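Hydrogenase maturation factor (PDB 3VTH) probably transfers the carbamoyl group of carbamoyl phosphate, using ATP, to the C-terminal cysteine of HypE during [NiFe]-hydrogenase maturation. Local coordinates at residues Arg12-Phe17 with Ala62-Ile67; Met492-Leu497 with Ile737-Ala742; Pro191-Val196 with Asp203-Val208; Ile217-Gly222 with Glu346-Ile351. All blocks are in the same frame, centred on the assembly; numbering follows the deposited sequence.

Along the chain the four contacts come in the order interaction 1, 3, 4 and 2, each finished before the next opens. Interaction 1 lies in the acylphosphatase domain, its centre about 45 Å from that of interaction 3 and about 32 Å from that of interaction 2. Interactions 3 and 4 are neighbours, centres about 14 Å apart: helix 204-213 leads into strand 218-221, strands 193-196 and 218-221 flank strand 354-358 of one mixed sheet, and Val208 O packs on Val218 CG1 at 4.0 Å. Interaction 2 belongs to the Kae1-like part, across the chain's centre from both, so the contacts sample separate modules of a multidomain enzyme.

Interaction 1: residues Arg12-Phe17 with Ala62-Ile67; sequences RQINIF and AFIREI
Ile14 turns CG1 anti to its carbonyl carbon (chi1 -57°) and extends CD1 beyond it, while Phe63 holds CG anti to its backbone N (chi1 171°); these two settings bring the methyl to the ring. The contact is strand-on-helix packing in the acylphosphatase domain, an alpha/beta sandwich in which helices 25-35 and 57-69 lie against one sheet. Over the short segments the axes of strand 12-17 and helix 62-67 run almost parallel, 6° apart, with a closest approach of 11.7 Å, a separation bridged by side chains. Ile14 CD1 arrives at the edge of the Phe63 ring, near its plane, and lies 3.8 Å from CE1. The same methyl reaches the neighbouring helical residue, coming within 3.9 Å of Ile64 CG1, so it touches two consecutive residues of the helix. Strand residues Ile14 and Ile16, two positions apart, both direct their CB atoms to the helix, and the intervening Asn15 does not join the contact. All five touching residues are buried and every touching pair is carbon to carbon, which identifies the contact as hydrophobic core. Ile32 of helix 25-35 packs against both Phe63 and Ile67, and Val53 of strand 48-55 touches both Ile14 and Phe63, joining this contact to the other helix and the adjacent strand. Arg26 and Asn44, predicted active-site residues, have side chains about 10 and 9 Å from that of Ile16. At this end of the contact, Ile16 CD1 meets the branch methyl of the helical isoleucine, Ile67 CG2, at 3.8 Å.

Interaction 2: residues Met492-Leu497 with Ile737-Ala742; sequences MAEHNL and ISLGQA
Ala493 and Leu739 carry the apolar part of this contact, the packing of helix 483-494 near its C-terminal end against the start of helix 737-749. Ala493 CB stands 3.8 Å from Leu739 CD2 and equally close to CG, so the alanine methyl lies against the fork of the leucine. Leu739 offers that fork because its CG is anti to the backbone N (chi1 178°). The short alanine lets the backbones come near: the CA atoms of Ala493 and Gly740 are 6.9 Å apart. A looser touch follows, where Glu494 CG is 4.5 Å from Leu739 CD2.

The polar interactions are directed to other partners. The Glu494 carboxylate leaves the leucine and accepts backbone N-H groups, OE1 from Lys729 and OE2 from Ser728 and Val730, so three donors grip it. The helix ends here in a Schellman motif: Leu497 N donates to Met492 O at 2.8 Å, a weak bond joins Asn496 N to Ala493 O, and Asn496 takes the positive phi of 55° characteristic of C-prime.

Both helices also belong to the iron-site region of the Kae1-like module. His483 and His487, earlier on helix 483-494, bind iron with Asp734, which precedes helix 737-749, and Asp507. Around the contact, Leu739 also packs on Ala421 of strand 420-423, and Ser738 and Ala742 reach strand 414-417.

Interaction 3: residues Pro191-Val196 with Asp203-Val208; sequences PSLSFV and DEIKCV
Phe195 and Cys207 form the aromatic part of this strand-to-helix contact, in which a short connection leads from strand 193-196 to helix 204-213, whose axis runs at 37° to the strand over the short segments. Cys207 CB sits over the ring centre, 3.5 Å from the Phe195 centroid and 4° off its normal, a CH-pi contact. Cys207 SG also lies over the face in a sulfur-aromatic contact, and it closes a disulfide with Cys200 of the connecting loop.

Apolar packing continues beside the ring. Val208 CG2 comes within 4.0 Å of Phe195 CD1, and Leu193 CD1 meets Ile205 CD1 at 3.8 Å. Replacing the Phe195 ring by an alanine methyl is likely to leave the CB of Cys207 without its aromatic cover and to open a gap beside Val208.

Polar joining is done by water. Glu204, bent at chi2 (79°), turns OE2 back to the strand backbone. One water donates to Leu193 O at 2.6 Å and weakly to Glu204 OE2; another accepts from Phe195 N and donates to Glu204 OE2 at 2.9 Å. At the helix N-cap, Asp203 OD1 accepts from Lys206 N.

The chemistry implies a divided join at this outermost strand: a disulfide-linked cysteine lies on the ring, while two waters adapt a carboxylate to backbone atoms.

Interaction 4: residues Ile217-Gly222 with Glu346-Ile351; sequences IVAIKG and EKLKDI
Leu348 and Ala219 open the contact where helix 341-347 gives way to a turn packed against the sheet. Leu348, just past the helix end, still directs its CB at strand 218-221. Its CG lies anti to the carbonyl carbon (chi1 -49°) and chi2 is extended at -179°, a course that delivers CD1 to within 4.1 Å of Ala219 CB. This methyl-to-methyl touch is a modest one, and Phe355 of strand 354-358 packs on both residues, supplying further apolar surface.

Three residues on, the chain has turned. Ile351 N bonds back to Leu348 O at 3.0 Å, tying the turn together while Lys349 and Asp350 lie at the exposed surface. Ile351 meets Ile217, just ahead of strand 218-221, through its backbone: Ile217 CD1 comes to 3.5 Å from Ile351 O, and Ile217 CB and CG2 are also near that oxygen, at 3.8 and 3.9 Å. The isoleucine therefore lies against the carbonyl with its root, branch and tip. That oxygen is polar and buried, and its hydrogen bond comes from Arg244 NH1 of helix 235-245, whose side chain also touches Ile217. The Ile351 side chain takes another course and packs on Leu228 of strand 226-229.

The turn leads directly into strand 354-358, which pairs parallel with strand 218-221 through backbone bonds of Ala219 to Val354 and Leu356. Such packing of a post-helix turn on a mixed sheet fits the YrdC-like (Sua5/YciO/YrdC) fold, whose bound ATP analogue here lies about 9 Å from the Leu348 side chain.

Interaction 1: residues Arg12-Phe17 with Ala62-Ile67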
loop_
_atom_site.group_PDB
_atom_site.type_symbol
_atom_site.label_atom_id
_atom_site.label_comp_id
_atom_site.label_asym_id
_atom_site.label_seq_id
_atom_site.Cartn_x
_atom_site.Cartn_y
_atom_site.Cartn_z
ATOM N N ARG A 12 17.525 -12.843 -34.982
ATOM C CA ARG A 12 17.584 -12.925 -33.532
ATOM C C ARG A 12 16.197 -13.158 -32.956
ATOM O O ARG A 12 15.231 -12.577 -33.418
ATOM C CB ARG A 12 18.151 -11.632 -32.933
ATOM C CG ARG A 12 19.594 -11.350 -33.274
ATOM C CD ARG A 12 20.523 -12.363 -32.657
ATOM N NE ARG A 12 21.918 -12.037 -32.952
ATOM C CZ ARG A 12 22.563 -12.412 -34.052
ATOM N NH1 ARG A 12 21.950 -13.138 -34.985
ATOM N NH2 ARG A 12 23.832 -12.062 -34.215
ATOM N N GLN A 13 16.108 -14.024 -31.951
ATOM C CA GLN A 13 14.888 -14.124 -31.162
ATOM C C GLN A 13 15.136 -13.388 -29.857
ATOM O O GLN A 13 16.175 -13.585 -29.225
ATOM C CB GLN A 13 14.540 -15.585 -30.906
ATOM C CG GLN A 13 13.390 -15.793 -29.938
ATOM C CD GLN A 13 13.367 -17.220 -29.431
ATOM O OE1 GLN A 13 13.631 -18.157 -30.185
ATOM N NE2 GLN A 13 13.069 -17.391 -28.150
ATOM N N ILE A 14 14.192 -12.527 -29.478
ATOM C CA ILE A 14 14.316 -11.681 -28.295
ATOM C C ILE A 14 13.089 -11.860 -27.389
ATOM O O ILE A 14 11.954 -11.693 -27.829
ATOM C CB ILE A 14 14.502 -10.179 -28.679
ATOM C CG1 ILE A 14 15.723 -9.995 -29.598
ATOM C CG2 ILE A 14 14.650 -9.298 -27.411
ATOM C CD1 ILE A 14 15.709 -8.704 -30.429
ATOM N N ASN A 15 13.324 -12.218 -26.132
ATOM C CA ASN A 15 12.249 -12.336 -25.142
ATOM C C ASN A 15 12.460 -11.294 -24.068
ATOM O O ASN A 15 13.579 -11.132 -23.556
ATOM C CB ASN A 15 12.247 -13.725 -24.506
ATOM C CG ASN A 15 11.898 -14.801 -25.488
ATOM O OD1 ASN A 15 10.722 -15.106 -25.697
ATOM N ND2 ASN A 15 12.906 -15.367 -26.125
ATOM N N ILE A 16 11.394 -10.573 -23.745
ATOM C CA ILE A 16 11.469 -9.516 -22.753
ATOM C C ILE A 16 10.499 -9.847 -21.615
ATOM O O ILE A 16 9.352 -10.234 -21.865
ATOM C CB ILE A 16 11.161 -8.149 -23.377
ATOM C CG1 ILE A 16 11.962 -7.978 -24.690
ATOM C CG2 ILE A 16 11.399 -7.000 -22.341
ATOM C CD1 ILE A 16 11.956 -6.603 -25.256
ATOM N N PHE A 17 10.981 -9.710 -20.381
ATOM C CA PHE A 17 10.247 -10.130 -19.194
ATOM C C PHE A 17 10.059 -8.969 -18.226
ATOM O O PHE A 17 10.898 -8.076 -18.168
ATOM C CB PHE A 17 11.007 -11.257 -18.470
ATOM C CG PHE A 17 11.303 -12.449 -19.344
ATOM C CD1 PHE A 17 12.570 -12.643 -19.872
ATOM C CD2 PHE A 17 10.307 -13.367 -19.650
ATOM C CE1 PHE A 17 12.854 -13.757 -20.689
ATOM C CE2 PHE A 17 10.569 -14.478 -20.462
ATOM C CZ PHE A 17 11.849 -14.673 -20.982
ATOM N N ALA A 62 21.125 -1.812 -33.189
ATOM C CA ALA A 62 20.470 -0.518 -32.963
ATOM C C ALA A 62 19.035 -0.678 -32.424
ATOM O O ALA A 62 18.614 0.038 -31.517
ATOM C CB ALA A 62 20.492 0.312 -34.249
ATOM N N PHE A 63 18.299 -1.630 -32.985
ATOM C CA PHE A 63 16.962 -2.007 -32.498
ATOM C C PHE A 63 16.999 -2.441 -31.013
ATOM O O PHE A 63 16.201 -1.962 -30.191
ATOM C CB PHE A 63 16.421 -3.113 -33.422
ATOM C CG PHE A 63 15.157 -3.782 -32.959
ATOM C CD1 PHE A 63 15.209 -4.978 -32.256
ATOM C CD2 PHE A 63 13.912 -3.275 -33.325
ATOM C CE1 PHE A 63 14.035 -5.631 -31.868
ATOM C CE2 PHE A 63 12.740 -3.923 -32.951
ATOM C CZ PHE A 63 12.800 -5.098 -32.215
ATOM N N ILE A 64 17.940 -3.319 -30.667
ATOM C CA ILE A 64 18.072 -3.789 -29.281
ATOM C C ILE A 64 18.424 -2.627 -28.341
ATOM O O ILE A 64 17.860 -2.505 -27.253
ATOM C CB ILE A 64 19.105 -4.937 -29.163
ATOM C CG1 ILE A 64 18.586 -6.207 -29.850
ATOM C CG2 ILE A 64 19.456 -5.217 -27.702
ATOM C CD1 ILE A 64 19.645 -7.345 -29.944
ATOM N N ARG A 65 19.347 -1.779 -28.786
ATOM C CA ARG A 65 19.766 -0.594 -28.037
ATOM C C ARG A 65 18.591 0.358 -27.785
ATOM O O ARG A 65 18.472 0.912 -26.693
ATOM C CB ARG A 65 20.880 0.125 -28.794
ATOM C CG ARG A 65 21.725 1.072 -27.971
ATOM C CD ARG A 65 23.012 1.473 -28.738
ATOM N NE ARG A 65 22.708 2.171 -29.992
ATOM C CZ ARG A 65 23.067 1.764 -31.215
ATOM N NH1 ARG A 65 23.783 0.651 -31.398
ATOM N NH2 ARG A 65 22.721 2.498 -32.270
ATOM N N GLU A 66 17.728 0.546 -28.787
ATOM C CA GLU A 66 16.527 1.378 -28.600
ATOM C C GLU A 66 15.606 0.810 -27.527
ATOM O O GLU A 66 15.097 1.555 -26.692
ATOM C CB GLU A 66 15.754 1.585 -29.900
ATOM C CG GLU A 66 16.041 2.911 -30.598
ATOM C CD GLU A 66 15.195 4.049 -30.048
ATOM O OE1 GLU A 66 13.960 4.019 -30.235
ATOM O OE2 GLU A 66 15.767 4.980 -29.433
ATOM N N ILE A 67 15.403 -0.503 -27.548
ATOM C CA ILE A 67 14.589 -1.147 -26.523
ATOM C C ILE A 67 15.193 -0.921 -25.135
ATOM O O ILE A 67 14.483 -0.522 -24.211
ATOM C CB ILE A 67 14.399 -2.648 -26.776
ATOM C CG1 ILE A 67 13.541 -2.876 -28.020
ATOM C CG2 ILE A 67 13.727 -3.295 -25.560
ATOM C CD1 ILE A 67 13.503 -4.315 -28.507
#

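Interaction 2: residues Met492-Leu497 with Ile737-Ala742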
loop_
_atom_site.group_PDB
_atom_site.type_symbol
_atom_site.label_atom_id
_atom_site.label_comp_id
_atom_site.label_asym_id
_atom_site.label_seq_id
_atom_site.Cartn_x
_atom_site.Cartn_y
_atom_site.Cartn_z
ATOM N N MET A 492 14.000 -6.765 4.966
ATOM C CA MET A 492 15.148 -7.474 4.373
ATOM C C MET A 492 14.895 -7.859 2.911
ATOM O O MET A 492 15.768 -7.671 2.057
ATOM C CB MET A 492 15.499 -8.724 5.183
ATOM C CG MET A 492 16.002 -8.443 6.599
ATOM S SD MET A 492 16.231 -9.944 7.578
ATOM C CE MET A 492 17.655 -10.633 6.716
ATOM N N ALA A 493 13.711 -8.410 2.640
ATOM C CA ALA A 493 13.284 -8.764 1.284
ATOM C C ALA A 493 13.406 -7.604 0.264
ATOM O O ALA A 493 13.885 -7.810 -0.847
ATOM C CB ALA A 493 11.837 -9.297 1.306
ATOM N N GLU A 494 12.953 -6.404 0.643
ATOM C CA GLU A 494 13.012 -5.204 -0.227
ATOM C C GLU A 494 14.428 -4.812 -0.512
ATOM O O GLU A 494 14.730 -4.264 -1.581
ATOM C CB GLU A 494 12.437 -3.961 0.460
ATOM C CG GLU A 494 11.038 -3.988 0.863
ATOM C CD GLU A 494 10.525 -2.580 1.135
ATOM O OE1 GLU A 494 10.976 -1.618 0.454
ATOM O OE2 GLU A 494 9.688 -2.440 2.038
ATOM N N HIS A 495 15.299 -5.034 0.467
ATOM C CA HIS A 495 16.678 -4.605 0.335
ATOM C C HIS A 495 17.633 -5.736 -0.001
ATOM O O HIS A 495 18.841 -5.553 0.067
ATOM C CB HIS A 495 17.118 -3.851 1.594
ATOM C CG HIS A 495 16.314 -2.612 1.846
ATOM N ND1 HIS A 495 16.553 -1.426 1.186
ATOM C CD2 HIS A 495 15.251 -2.386 2.655
ATOM C CE1 HIS A 495 15.683 -0.517 1.591
ATOM N NE2 HIS A 495 14.887 -1.071 2.488
ATOM N N ASN A 496 17.092 -6.894 -0.378
ATOM C CA ASN A 496 17.908 -8.065 -0.736
ATOM C C ASN A 496 18.907 -8.474 0.349
ATOM O O ASN A 496 20.037 -8.868 0.061
ATOM C CB ASN A 496 18.618 -7.841 -2.085
ATOM C CG ASN A 496 17.658 -7.369 -3.168
ATOM O OD1 ASN A 496 17.842 -6.298 -3.759
ATOM N ND2 ASN A 496 16.615 -8.150 -3.410
ATOM N N LEU A 497 18.477 -8.376 1.606
ATOM C CA LEU A 497 19.325 -8.777 2.714
ATOM C C LEU A 497 19.058 -10.232 3.051
ATOM O O LEU A 497 17.901 -10.683 3.062
ATOM C CB LEU A 497 19.117 -7.887 3.943
ATOM C CG LEU A 497 19.323 -6.382 3.761
ATOM C CD1 LEU A 497 18.943 -5.634 5.031
ATOM C CD2 LEU A 497 20.760 -6.045 3.326
ATOM N N ILE A 737 3.521 -7.761 6.263
ATOM C CA ILE A 737 3.819 -9.050 6.922
ATOM C C ILE A 737 3.933 -10.234 5.932
ATOM O O ILE A 737 4.829 -11.048 6.054
ATOM C CB ILE A 737 2.754 -9.340 8.011
ATOM C CG1 ILE A 737 3.010 -8.478 9.271
ATOM C CG2 ILE A 737 2.630 -10.807 8.336
ATOM C CD1 ILE A 737 4.228 -8.896 10.122
ATOM N N SER A 738 3.030 -10.306 4.955
ATOM C CA SER A 738 3.027 -11.423 4.005
ATOM C C SER A 738 4.323 -11.551 3.195
ATOM O O SER A 738 4.740 -12.655 2.873
ATOM C CB SER A 738 1.811 -11.329 3.081
ATOM O OG SER A 738 1.937 -10.195 2.230
ATOM N N LEU A 739 4.970 -10.434 2.866
ATOM C CA LEU A 739 6.253 -10.494 2.163
ATOM C C LEU A 739 7.354 -11.127 3.037
ATOM O O LEU A 739 8.142 -11.964 2.555
ATOM C CB LEU A 739 6.678 -9.117 1.654
ATOM C CG LEU A 739 8.037 -9.061 0.955
ATOM C CD1 LEU A 739 8.060 -9.926 -0.378
ATOM C CD2 LEU A 739 8.452 -7.637 0.680
ATOM N N GLY A 740 7.389 -10.736 4.314
ATOM C CA GLY A 740 8.322 -11.326 5.274
ATOM C C GLY A 740 8.082 -12.815 5.483
ATOM O O GLY A 740 9.043 -13.603 5.469
ATOM N N GLN A 741 6.814 -13.206 5.667
ATOM C CA GLN A 741 6.461 -14.627 5.788
ATOM C C GLN A 741 6.937 -15.405 4.571
ATOM O O GLN A 741 7.443 -16.517 4.705
ATOM C CB GLN A 741 4.948 -14.840 5.906
ATOM C CG GLN A 741 4.285 -14.270 7.161
ATOM C CD GLN A 741 2.766 -14.305 7.071
ATOM O OE1 GLN A 741 2.192 -14.253 5.971
ATOM N NE2 GLN A 741 2.099 -14.371 8.238
ATOM N N ALA A 742 6.750 -14.817 3.390
ATOM C CA ALA A 742 7.113 -15.467 2.124
ATOM C C ALA A 742 8.605 -15.730 2.023
ATOM O O ALA A 742 9.006 -16.835 1.690
ATOM C CB ALA A 742 6.625 -14.643 0.915
#

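Interaction 3: residues Pro191-Val196 with Asp203-Val208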
loop_
_atom_site.group_PDB
_atom_site.type_symbol
_atom_site.label_atom_id
_atom_site.label_comp_id
_atom_site.label_asym_id
_atom_site.label_seq_id
_atom_site.Cartn_x
_atom_site.Cartn_y
_atom_site.Cartn_z
ATOM N N PRO A 191 -17.296 3.024 -23.199
ATOM C CA PRO A 191 -18.190 3.104 -22.045
ATOM C C PRO A 191 -18.813 4.497 -21.927
ATOM O O PRO A 191 -18.301 5.455 -22.502
ATOM C CB PRO A 191 -17.277 2.822 -20.840
ATOM C CG PRO A 191 -15.886 2.769 -21.376
ATOM C CD PRO A 191 -15.899 2.722 -22.838
ATOM N N SER A 192 -19.911 4.592 -21.185
ATOM C CA SER A 192 -20.538 5.872 -20.888
ATOM C C SER A 192 -20.909 6.010 -19.399
ATOM O O SER A 192 -21.101 5.017 -18.679
ATOM C CB SER A 192 -21.762 6.075 -21.781
ATOM O OG SER A 192 -22.548 4.903 -21.822
ATOM N N LEU A 193 -20.977 7.257 -18.954
ATOM C CA LEU A 193 -21.467 7.593 -17.625
ATOM C C LEU A 193 -22.977 7.428 -17.527
ATOM O O LEU A 193 -23.711 7.556 -18.520
ATOM C CB LEU A 193 -21.104 9.040 -17.273
ATOM C CG LEU A 193 -19.607 9.380 -17.274
ATOM C CD1 LEU A 193 -19.413 10.904 -17.212
ATOM C CD2 LEU A 193 -18.856 8.648 -16.154
ATOM N N SER A 194 -23.431 7.173 -16.306
ATOM C CA SER A 194 -24.846 7.137 -16.010
ATOM C C SER A 194 -25.046 7.815 -14.654
ATOM O O SER A 194 -24.412 7.424 -13.641
ATOM C CB SER A 194 -25.347 5.686 -16.020
ATOM O OG SER A 194 -26.683 5.607 -15.526
ATOM N N PHE A 195 -25.862 8.864 -14.645
ATOM C CA PHE A 195 -26.168 9.588 -13.415
ATOM C C PHE A 195 -27.515 9.122 -12.865
ATOM O O PHE A 195 -28.507 9.064 -13.587
ATOM C CB PHE A 195 -26.193 11.111 -13.645
ATOM C CG PHE A 195 -26.526 11.915 -12.399
ATOM C CD1 PHE A 195 -25.537 12.216 -11.462
ATOM C CD2 PHE A 195 -27.818 12.371 -12.173
ATOM C CE1 PHE A 195 -25.831 12.948 -10.319
ATOM C CE2 PHE A 195 -28.126 13.113 -11.028
ATOM C CZ PHE A 195 -27.130 13.402 -10.103
ATOM N N VAL A 196 -27.534 8.799 -11.577
ATOM C CA VAL A 196 -28.760 8.395 -10.893
ATOM C C VAL A 196 -28.912 9.248 -9.640
ATOM O O VAL A 196 -28.051 9.261 -8.761
ATOM C CB VAL A 196 -28.722 6.901 -10.447
ATOM C CG1 VAL A 196 -30.084 6.482 -9.888
ATOM C CG2 VAL A 196 -28.308 5.995 -11.588
ATOM N N ASP A 203 -25.332 17.651 -18.352
ATOM C CA ASP A 203 -24.472 16.490 -18.565
ATOM C C ASP A 203 -24.082 15.859 -17.215
ATOM O O ASP A 203 -24.114 16.538 -16.186
ATOM C CB ASP A 203 -23.299 16.796 -19.522
ATOM C CG ASP A 203 -22.103 17.504 -18.856
ATOM O OD1 ASP A 203 -21.729 17.206 -17.701
ATOM O OD2 ASP A 203 -21.488 18.350 -19.547
ATOM N N GLU A 204 -23.763 14.564 -17.223
ATOM C CA GLU A 204 -23.583 13.781 -15.981
ATOM C C GLU A 204 -22.617 14.397 -14.970
ATOM O O GLU A 204 -22.922 14.455 -13.777
ATOM C CB GLU A 204 -23.174 12.329 -16.280
ATOM C CG GLU A 204 -24.276 11.455 -16.894
ATOM C CD GLU A 204 -24.478 11.685 -18.393
ATOM O OE1 GLU A 204 -23.723 12.483 -19.000
ATOM O OE2 GLU A 204 -25.401 11.059 -18.968
ATOM N N ILE A 205 -21.454 14.851 -15.439
ATOM C CA ILE A 205 -20.462 15.481 -14.556
ATOM C C ILE A 205 -21.010 16.749 -13.877
ATOM O O ILE A 205 -20.767 16.980 -12.691
ATOM C CB ILE A 205 -19.149 15.826 -15.293
ATOM C CG1 ILE A 205 -18.494 14.569 -15.892
ATOM C CG2 ILE A 205 -18.157 16.532 -14.340
ATOM C CD1 ILE A 205 -18.010 13.514 -14.871
ATOM N N LYS A 206 -21.734 17.563 -14.641
ATOM C CA LYS A 206 -22.374 18.761 -14.102
ATOM C C LYS A 206 -23.446 18.413 -13.064
ATOM O O LYS A 206 -23.625 19.138 -12.099
ATOM C CB LYS A 206 -22.981 19.599 -15.232
ATOM C CG LYS A 206 -23.051 21.093 -14.944
ATOM C CD LYS A 206 -22.990 21.920 -16.257
ATOM C CE LYS A 206 -21.688 21.585 -17.034
ATOM N NZ LYS A 206 -21.630 22.168 -18.404
ATOM N N CYS A 207 -24.159 17.305 -13.269
ATOM C CA CYS A 207 -25.133 16.844 -12.278
ATOM C C CYS A 207 -24.447 16.522 -10.934
ATOM O O CYS A 207 -24.979 16.830 -9.856
ATOM C CB CYS A 207 -25.908 15.630 -12.806
ATOM S SG CYS A 207 -26.883 15.923 -14.327
ATOM N N VAL A 208 -23.269 15.905 -11.028
ATOM C CA VAL A 208 -22.433 15.578 -9.865
ATOM C C VAL A 208 -21.950 16.843 -9.163
ATOM O O VAL A 208 -22.099 16.968 -7.941
ATOM C CB VAL A 208 -21.244 14.675 -10.266
ATOM C CG1 VAL A 208 -20.223 14.525 -9.115
ATOM C CG2 VAL A 208 -21.761 13.318 -10.695
HETATM O O HOH W 1 -24.102 9.167 -20.574
HETATM O O HOH W 2 -27.071 9.357 -17.388
#

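Interaction 4: residues Ile217-Gly222 with Glu346-Ile351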
loop_
_atom_site.group_PDB
_atom_site.type_symbol
_atom_site.label_atom_id
_atom_site.label_comp_id
_atom_site.label_asym_id
_atom_site.label_seq_id
_atom_site.Cartn_x
_atom_site.Cartn_y
_atom_site.Cartn_z
ATOM N N ILE A 217 -23.763 13.947 -0.785
ATOM C CA ILE A 217 -22.784 12.885 -0.913
ATOM C C ILE A 217 -22.980 12.220 -2.267
ATOM O O ILE A 217 -24.087 11.780 -2.596
ATOM C CB ILE A 217 -22.923 11.825 0.208
ATOM C CG1 ILE A 217 -22.573 12.427 1.572
ATOM C CG2 ILE A 217 -22.007 10.633 -0.079
ATOM C CD1 ILE A 217 -23.294 11.800 2.731
ATOM N N VAL A 218 -21.906 12.161 -3.049
ATOM C CA VAL A 218 -21.943 11.500 -4.340
ATOM C C VAL A 218 -21.138 10.197 -4.301
ATOM O O VAL A 218 -20.014 10.171 -3.793
ATOM C CB VAL A 218 -21.452 12.445 -5.482
ATOM C CG1 VAL A 218 -22.247 13.756 -5.481
ATOM C CG2 VAL A 218 -19.986 12.776 -5.327
ATOM N N ALA A 219 -21.720 9.116 -4.813
ATOM C CA ALA A 219 -20.983 7.869 -4.986
ATOM C C ALA A 219 -20.504 7.812 -6.423
ATOM O O ALA A 219 -21.314 7.844 -7.360
ATOM C CB ALA A 219 -21.851 6.653 -4.637
ATOM N N ILE A 220 -19.183 7.760 -6.592
ATOM C CA ILE A 220 -18.574 7.882 -7.907
ATOM C C ILE A 220 -17.892 6.575 -8.254
ATOM O O ILE A 220 -17.032 6.112 -7.504
ATOM C CB ILE A 220 -17.520 9.029 -7.923
ATOM C CG1 ILE A 220 -18.195 10.380 -7.622
ATOM C CG2 ILE A 220 -16.788 9.083 -9.242
ATOM C CD1 ILE A 220 -17.211 11.538 -7.427
ATOM N N LYS A 221 -18.269 5.978 -9.383
ATOM C CA LYS A 221 -17.558 4.782 -9.848
ATOM C C LYS A 221 -16.228 5.209 -10.456
ATOM O O LYS A 221 -16.194 5.938 -11.443
ATOM C CB LYS A 221 -18.384 3.967 -10.851
ATOM C CG LYS A 221 -17.739 2.621 -11.215
ATOM C CD LYS A 221 -18.648 1.796 -12.110
ATOM C CE LYS A 221 -17.906 0.588 -12.709
ATOM N NZ LYS A 221 -18.851 -0.233 -13.528
ATOM N N GLY A 222 -15.133 4.741 -9.860
ATOM C CA GLY A 222 -13.807 5.114 -10.318
ATOM C C GLY A 222 -13.132 3.876 -10.854
ATOM O O GLY A 222 -13.804 2.912 -11.239
ATOM N N GLU A 346 -27.347 -0.648 -3.870
ATOM C CA GLU A 346 -27.960 -1.335 -2.740
ATOM C C GLU A 346 -27.244 -1.019 -1.418
ATOM O O GLU A 346 -27.886 -0.611 -0.460
ATOM C CB GLU A 346 -28.044 -2.846 -2.999
ATOM C CG GLU A 346 -28.758 -3.677 -1.921
ATOM C CD GLU A 346 -30.208 -3.255 -1.660
ATOM O OE1 GLU A 346 -30.637 -3.330 -0.484
ATOM O OE2 GLU A 346 -30.928 -2.857 -2.613
ATOM N N LYS A 347 -25.922 -1.193 -1.376
ATOM C CA LYS A 347 -25.159 -1.012 -0.131
ATOM C C LYS A 347 -25.004 0.450 0.303
ATOM O O LYS A 347 -24.888 0.728 1.493
ATOM C CB LYS A 347 -23.793 -1.707 -0.212
ATOM C CG LYS A 347 -23.938 -3.232 -0.211
ATOM C CD LYS A 347 -22.605 -3.950 -0.305
ATOM C CE LYS A 347 -22.820 -5.470 -0.332
ATOM N NZ LYS A 347 -21.536 -6.183 -0.658
ATOM N N LEU A 348 -25.014 1.371 -0.660
ATOM C CA LEU A 348 -24.825 2.789 -0.365
ATOM C C LEU A 348 -26.124 3.598 -0.397
ATOM O O LEU A 348 -26.093 4.832 -0.437
ATOM C CB LEU A 348 -23.772 3.389 -1.309
ATOM C CG LEU A 348 -22.458 2.592 -1.436
ATOM C CD1 LEU A 348 -21.463 3.279 -2.364
ATOM C CD2 LEU A 348 -21.821 2.334 -0.063
ATOM N N LYS A 349 -27.258 2.909 -0.355
ATOM C CA LYS A 349 -28.548 3.566 -0.586
ATOM C C LYS A 349 -28.923 4.544 0.525
ATOM O O LYS A 349 -29.655 5.499 0.283
ATOM C CB LYS A 349 -29.659 2.541 -0.796
ATOM C CG LYS A 349 -29.983 1.707 0.416
ATOM C CD LYS A 349 -31.059 0.698 0.095
ATOM C CE LYS A 349 -31.255 -0.240 1.267
ATOM N NZ LYS A 349 -32.632 -0.762 1.262
ATOM N N ASP A 350 -28.426 4.302 1.734
ATOM C CA ASP A 350 -28.704 5.203 2.855
ATOM C C ASP A 350 -27.480 6.065 3.153
ATOM O O ASP A 350 -27.413 6.732 4.184
ATOM C CB ASP A 350 -29.140 4.423 4.103
ATOM C CG ASP A 350 -30.475 3.695 3.918
ATOM O OD1 ASP A 350 -31.400 4.237 3.265
ATOM O OD2 ASP A 350 -30.611 2.573 4.455
ATOM N N ILE A 351 -26.518 6.057 2.236
ATOM C CA ILE A 351 -25.287 6.807 2.419
ATOM C C ILE A 351 -25.145 7.884 1.347
ATOM O O ILE A 351 -25.129 9.072 1.664
ATOM C CB ILE A 351 -24.046 5.882 2.449
ATOM C CG1 ILE A 351 -24.211 4.795 3.527
ATOM C CG2 ILE A 351 -22.781 6.698 2.670
ATOM C CD1 ILE A 351 -23.082 3.766 3.556
#